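Local coordinates for effector EagT6 (Pseudomonas aeruginosa, PDB 1TU1), which helps deliver the toxin Tse6 to target cells by loading it onto VgrG1a, acting as a homodimer of which two copies engage the toxin, at residues 51-56 / 111-116; 99-104 / 123-128. All blocks are in the same frame, centred on the assembly; numbering follows the deposited sequence.

Contact 1: 51-56 / 111-116; sequences APFADY and PAVLIT
The phenol oxygen of Tyr56 reaches strand 113-120 beside Ile115, whose CD1 lies 3.6 Å from Tyr56 OH, and takes its polar partner from the adjoining strand: Tyr56 OH is hydrogen-bonded to Asp45 OD2 of strand 38-45. That bond anchors the far end of a buried ring, one face of which packs against a valine methyl. Val113 CG2 sits over this face, 4.1 Å from the centroid of the Tyr56 ring and 15° off its normal, a CH-pi contact displaced toward the rim. The other methyl, Val113 CG1, is 3.9 Å from Tyr56 CE2. The first turn of helix 53-67 thus packs on one face of the antiparallel sheet of a DcrB-family domain (Mog1p/PsbP clan), at the starting end of the inner strand 113-120, while helix 125-137 lies on the other face. Pro52 is the N-cap, and its carbonyl O accepts Tyr56 N at 3.1 Å, closing the first turn; the helical spacing puts Phe53 and Tyr56 on the same side, where both meet Val113. With CG anti to the backbone N (chi1 164°), the Tyr56 ring can reach the valine. Phe53 offers its edge instead, CE1 standing 4.2 Å from Val113 CG2.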
loop_
_atom_site.group_PDB
_atom_site.type_symbol
_atom_site.label_atom_id
_atom_site.label_comp_id
_atom_site.label_asym_id
_atom_site.label_seq_id
_atom_site.Cartn_x
_atom_site.Cartn_y
_atom_site.Cartn_z
ATOM N N ALA A 51 3.249 15.132 -19.683
ATOM C CA ALA A 51 4.464 14.777 -20.414
ATOM C C ALA A 51 4.317 13.436 -21.150
ATOM O O ALA A 51 3.607 12.524 -20.669
ATOM C CB ALA A 51 5.631 14.726 -19.497
ATOM N N PRO A 52 4.975 13.318 -22.305
ATOM C CA PRO A 52 5.033 12.037 -23.005
ATOM C C PRO A 52 5.591 10.970 -22.066
ATOM O O PRO A 52 6.515 11.265 -21.317
ATOM C CB PRO A 52 6.015 12.298 -24.156
ATOM C CG PRO A 52 5.941 13.763 -24.406
ATOM C CD PRO A 52 5.688 14.384 -23.043
ATOM N N PHE A 53 5.033 9.774 -22.121
ATOM C CA PHE A 53 5.478 8.650 -21.301
ATOM C C PHE A 53 6.961 8.336 -21.502
ATOM O O PHE A 53 7.644 7.953 -20.545
ATOM C CB PHE A 53 4.649 7.430 -21.611
ATOM C CG PHE A 53 4.948 6.244 -20.713
ATOM C CD1 PHE A 53 4.856 6.353 -19.328
ATOM C CD2 PHE A 53 5.351 5.032 -21.263
ATOM C CE1 PHE A 53 5.167 5.242 -18.502
ATOM C CE2 PHE A 53 5.641 3.926 -20.437
ATOM C CZ PHE A 53 5.527 4.052 -19.063
ATOM N N ALA A 54 7.457 8.487 -22.739
ATOM C CA ALA A 54 8.871 8.268 -23.033
ATOM C C ALA A 54 9.754 9.199 -22.261
ATOM O O ALA A 54 10.800 8.765 -21.768
ATOM C CB ALA A 54 9.151 8.398 -24.535
ATOM N N ASP A 55 9.356 10.466 -22.144
ATOM C CA ASP A 55 10.098 11.446 -21.363
ATOM C C ASP A 55 10.039 11.129 -19.864
ATOM O O ASP A 55 11.029 11.315 -19.147
ATOM C CB ASP A 55 9.542 12.853 -21.545
ATOM C CG ASP A 55 9.760 13.416 -22.959
ATOM O OD1 ASP A 55 10.379 12.735 -23.822
ATOM O OD2 ASP A 55 9.284 14.528 -23.261
ATOM N N TYR A 56 8.875 10.690 -19.392
ATOM C CA TYR A 56 8.730 10.283 -17.983
ATOM C C TYR A 56 9.724 9.162 -17.659
ATOM O O TYR A 56 10.449 9.245 -16.670
ATOM C CB TYR A 56 7.272 9.853 -17.649
ATOM C CG TYR A 56 7.221 9.076 -16.348
ATOM C CD1 TYR A 56 7.113 9.734 -15.128
ATOM C CD2 TYR A 56 7.352 7.697 -16.342
ATOM C CE1 TYR A 56 7.130 9.014 -13.918
ATOM C CE2 TYR A 56 7.364 6.971 -15.159
ATOM C CZ TYR A 56 7.257 7.628 -13.955
ATOM O OH TYR A 56 7.283 6.903 -12.797
ATOM N N PRO A 111 -4.779 8.172 -13.411
ATOM C CA PRO A 111 -3.976 9.372 -13.194
ATOM C C PRO A 111 -2.527 9.170 -12.775
ATOM O O PRO A 111 -1.836 10.168 -12.548
ATOM C CB PRO A 111 -4.736 10.039 -12.043
ATOM C CG PRO A 111 -5.174 8.840 -11.219
ATOM C CD PRO A 111 -5.560 7.818 -12.213
ATOM N N ALA A 112 -2.074 7.921 -12.650
ATOM C CA ALA A 112 -0.742 7.623 -12.103
ATOM C C ALA A 112 -0.126 6.415 -12.779
ATOM O O ALA A 112 -0.823 5.425 -13.105
ATOM C CB ALA A 112 -0.796 7.422 -10.595
ATOM N N VAL A 113 1.170 6.534 -13.054
ATOM C CA VAL A 113 1.943 5.445 -13.616
ATOM C C VAL A 113 1.936 4.311 -12.576
ATOM O O VAL A 113 2.139 4.579 -11.404
ATOM C CB VAL A 113 3.376 5.885 -13.942
ATOM C CG1 VAL A 113 4.259 4.720 -14.360
ATOM C CG2 VAL A 113 3.371 6.956 -15.071
ATOM N N LEU A 114 1.641 3.091 -13.009
ATOM C CA LEU A 114 1.703 1.911 -12.138
ATOM C C LEU A 114 3.076 1.244 -12.301
ATOM O O LEU A 114 3.480 0.892 -13.415
ATOM C CB LEU A 114 0.592 0.937 -12.477
ATOM C CG LEU A 114 0.368 -0.230 -11.484
ATOM C CD1 LEU A 114 -0.199 0.306 -10.175
ATOM C CD2 LEU A 114 -0.537 -1.259 -12.087
ATOM N N ILE A 115 3.778 1.077 -11.183
ATOM C CA ILE A 115 5.148 0.580 -11.156
ATOM C C ILE A 115 5.195 -0.721 -10.385
ATOM O O ILE A 115 4.672 -0.790 -9.260
ATOM C CB ILE A 115 6.056 1.595 -10.512
ATOM C CG1 ILE A 115 6.025 2.897 -11.314
ATOM C CG2 ILE A 115 7.530 1.064 -10.435
ATOM C CD1 ILE A 115 6.817 4.033 -10.729
ATOM N N THR A 116 5.775 -1.764 -10.982
ATOM C CA THR A 116 6.039 -3.015 -10.224
ATOM C C THR A 116 7.537 -3.211 -10.140
ATOM O O THR A 116 8.280 -2.902 -11.096
ATOM C CB THR A 116 5.391 -4.240 -10.868
ATOM O OG1 THR A 116 6.066 -4.566 -12.097
ATOM C CG2 THR A 116 3.933 -3.976 -11.249
#

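Contact 2: 99-104 / 123-128; sequences DLMLRQ and ADLPHH
Leu125 splits its two methyls between alternate residues of a strand, CD2 going to Met101 and CD1 to Arg103. A chi1 of 176° sends the leucine branch opposite its own amide nitrogen, which carries the fork out from the N-terminal part of helix 125-137 and onto strand 98-107. Met101 meets it obliquely: Met101 CG is 3.6 Å from Leu125 CD2, and because the methionine chain bends at chi2 (53°) instead of running on extended, its terminal CE also comes back to within 4.0 Å of Leu125 CD2. One methyl thus lies against both the CG methylene and the terminal methyl of the thioether chain.

Arg103 passes the leucine at about a right angle and uses only its aliphatic part, with CD 3.6 Å and CG 4.0 Å from Leu125 CD1. A bend at chi3 (74°) then turns the guanidinium group away from the line of the methylenes. NE forms a salt bridge with Asp90 of strand 84-95, and NH1 another with Glu129, which follows on the same helix as Leu125. The contact belongs to the helix-on-sheet layer of the DcrB domain, where Met101 and Arg103, two apart on an inner strand, project on the same face, and Thr120 of the adjoining strand also touches Leu125.

Between the two segments themselves the attraction is dispersive and hydrophobic; the directional hold comes from the charged end of Arg103, which probably helps keep its methylenes in place beside the leucine while tying helix to sheet.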
loop_
_atom_site.group_PDB
_atom_site.type_symbol
_atom_site.label_atom_id
_atom_site.label_comp_id
_atom_site.label_asym_id
_atom_site.label_seq_id
_atom_site.Cartn_x
_atom_site.Cartn_y
_atom_site.Cartn_z
ATOM N N ASP A 99 25.101 -5.171 -3.444
ATOM C CA ASP A 99 24.423 -5.041 -4.719
ATOM C C ASP A 99 23.070 -5.731 -4.736
ATOM O O ASP A 99 22.923 -6.873 -4.284
ATOM C CB ASP A 99 25.306 -5.552 -5.846
ATOM C CG ASP A 99 26.583 -4.738 -5.998
ATOM O OD1 ASP A 99 26.602 -3.513 -5.689
ATOM O OD2 ASP A 99 27.624 -5.263 -6.420
ATOM N N LEU A 100 22.089 -5.008 -5.261
ATOM C CA LEU A 100 20.737 -5.500 -5.439
ATOM C C LEU A 100 20.389 -5.513 -6.912
ATOM O O LEU A 100 20.779 -4.607 -7.645
ATOM C CB LEU A 100 19.766 -4.564 -4.739
ATOM C CG LEU A 100 19.788 -4.516 -3.216
ATOM C CD1 LEU A 100 18.632 -3.655 -2.809
ATOM C CD2 LEU A 100 19.684 -5.898 -2.606
ATOM N N MET A 101 19.659 -6.543 -7.328
ATOM C CA MET A 101 19.133 -6.676 -8.673
ATOM C C MET A 101 17.643 -6.326 -8.686
ATOM O O MET A 101 16.850 -6.900 -7.933
ATOM C CB MET A 101 19.325 -8.111 -9.148
ATOM C CG MET A 101 19.148 -8.349 -10.637
ATOM S SD MET A 101 20.154 -7.261 -11.705
ATOM C CE MET A 101 19.065 -7.270 -13.168
ATOM N N LEU A 102 17.277 -5.392 -9.564
ATOM C CA LEU A 102 15.899 -4.948 -9.739
ATOM C C LEU A 102 15.367 -5.255 -11.135
ATOM O O LEU A 102 16.074 -5.099 -12.137
ATOM C CB LEU A 102 15.825 -3.450 -9.487
ATOM C CG LEU A 102 15.524 -3.071 -8.035
ATOM C CD1 LEU A 102 16.673 -3.452 -7.088
ATOM C CD2 LEU A 102 15.252 -1.605 -7.949
ATOM N N ARG A 103 14.125 -5.711 -11.198
ATOM C CA ARG A 103 13.366 -5.757 -12.434
ATOM C C ARG A 103 12.116 -4.904 -12.202
ATOM O O ARG A 103 11.199 -5.315 -11.466
ATOM C CB ARG A 103 13.015 -7.189 -12.796
ATOM C CG ARG A 103 14.252 -8.126 -12.801
ATOM C CD ARG A 103 14.096 -9.354 -13.660
ATOM N NE ARG A 103 14.178 -9.061 -15.083
ATOM C CZ ARG A 103 14.049 -9.973 -16.042
ATOM N NH1 ARG A 103 13.782 -11.234 -15.748
ATOM N NH2 ARG A 103 14.131 -9.620 -17.318
ATOM N N GLN A 104 12.119 -3.717 -12.806
ATOM C CA GLN A 104 11.167 -2.644 -12.536
ATOM C C GLN A 104 10.359 -2.298 -13.795
ATOM O O GLN A 104 10.928 -1.920 -14.821
ATOM C CB GLN A 104 11.923 -1.425 -12.029
ATOM C CG GLN A 104 11.067 -0.348 -11.407
ATOM C CD GLN A 104 11.865 0.628 -10.584
ATOM O OE1 GLN A 104 12.768 1.294 -11.094
ATOM N NE2 GLN A 104 11.556 0.704 -9.289
ATOM N N ALA A 123 22.649 -12.991 -7.359
ATOM C CA ALA A 123 22.676 -14.445 -7.172
ATOM C C ALA A 123 21.290 -15.082 -7.146
ATOM O O ALA A 123 21.118 -16.219 -7.584
ATOM C CB ALA A 123 23.455 -14.813 -5.889
ATOM N N ASP A 124 20.301 -14.368 -6.618
ATOM C CA ASP A 124 18.960 -14.944 -6.455
ATOM C C ASP A 124 17.998 -14.641 -7.606
ATOM O O ASP A 124 16.912 -15.202 -7.650
ATOM C CB ASP A 124 18.333 -14.476 -5.129
ATOM C CG ASP A 124 19.040 -15.059 -3.913
ATOM O OD1 ASP A 124 19.855 -16.003 -4.084
ATOM O OD2 ASP A 124 18.845 -14.630 -2.757
ATOM N N LEU A 125 18.371 -13.750 -8.519
ATOM C CA LEU A 125 17.452 -13.395 -9.600
ATOM C C LEU A 125 16.949 -14.621 -10.377
ATOM O O LEU A 125 15.741 -14.770 -10.580
ATOM C CB LEU A 125 18.045 -12.339 -10.533
ATOM C CG LEU A 125 17.155 -11.998 -11.736
ATOM C CD1 LEU A 125 15.775 -11.488 -11.284
ATOM C CD2 LEU A 125 17.813 -10.987 -12.652
ATOM N N PRO A 126 17.840 -15.523 -10.799
ATOM C CA PRO A 126 17.394 -16.688 -11.584
ATOM C C PRO A 126 16.393 -17.565 -10.859
ATOM O O PRO A 126 15.559 -18.194 -11.499
ATOM C CB PRO A 126 18.704 -17.459 -11.849
ATOM C CG PRO A 126 19.751 -16.440 -11.739
ATOM C CD PRO A 126 19.303 -15.516 -10.627
ATOM N N HIS A 127 16.475 -17.631 -9.538
ATOM C CA HIS A 127 15.544 -18.452 -8.783
ATOM C C HIS A 127 14.137 -17.837 -8.750
ATOM O O HIS A 127 13.133 -18.539 -8.855
ATOM C CB HIS A 127 16.048 -18.653 -7.354
ATOM C CG HIS A 127 15.070 -19.377 -6.499
ATOM N ND1 HIS A 127 14.036 -18.735 -5.855
ATOM C CD2 HIS A 127 14.916 -20.694 -6.243
ATOM C CE1 HIS A 127 13.301 -19.625 -5.215
ATOM N NE2 HIS A 127 13.812 -20.823 -5.437
ATOM N N HIS A 128 14.067 -16.525 -8.586
ATOM C CA HIS A 128 12.772 -15.846 -8.427
ATOM C C HIS A 128 12.076 -15.488 -9.761
ATOM O O HIS A 128 10.862 -15.276 -9.804
ATOM C CB HIS A 128 12.963 -14.599 -7.564
ATOM C CG HIS A 128 13.206 -14.917 -6.124
ATOM N ND1 HIS A 128 12.303 -15.621 -5.359
ATOM C CD2 HIS A 128 14.259 -14.652 -5.320
ATOM C CE1 HIS A 128 12.787 -15.764 -4.138
ATOM N NE2 HIS A 128 13.964 -15.172 -4.082
#

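How the contacts relate
Both contacts are largely buried and set the N-terminal part of a helix against the same antiparallel sheet, but on opposite faces: contact 1 brings in helix 53-67, contact 2 helix 125-137. Their strands, 113-120 and 98-107, are neighbours, and the contacts meet where Gln104 CG lies 3.9 Å from Ile115 CG2, although their centres are about 23 Å apart. Contact 1 lies somewhat nearer the centre of the chain. Its chemistry is aromatic, with a phenol bonded to one acid of the sheet. Contact 2 is wholly apolar across its segments, without an aromatic ring, and its polar component is an arginine of the strand that joins an acid of the sheet and one of the helix.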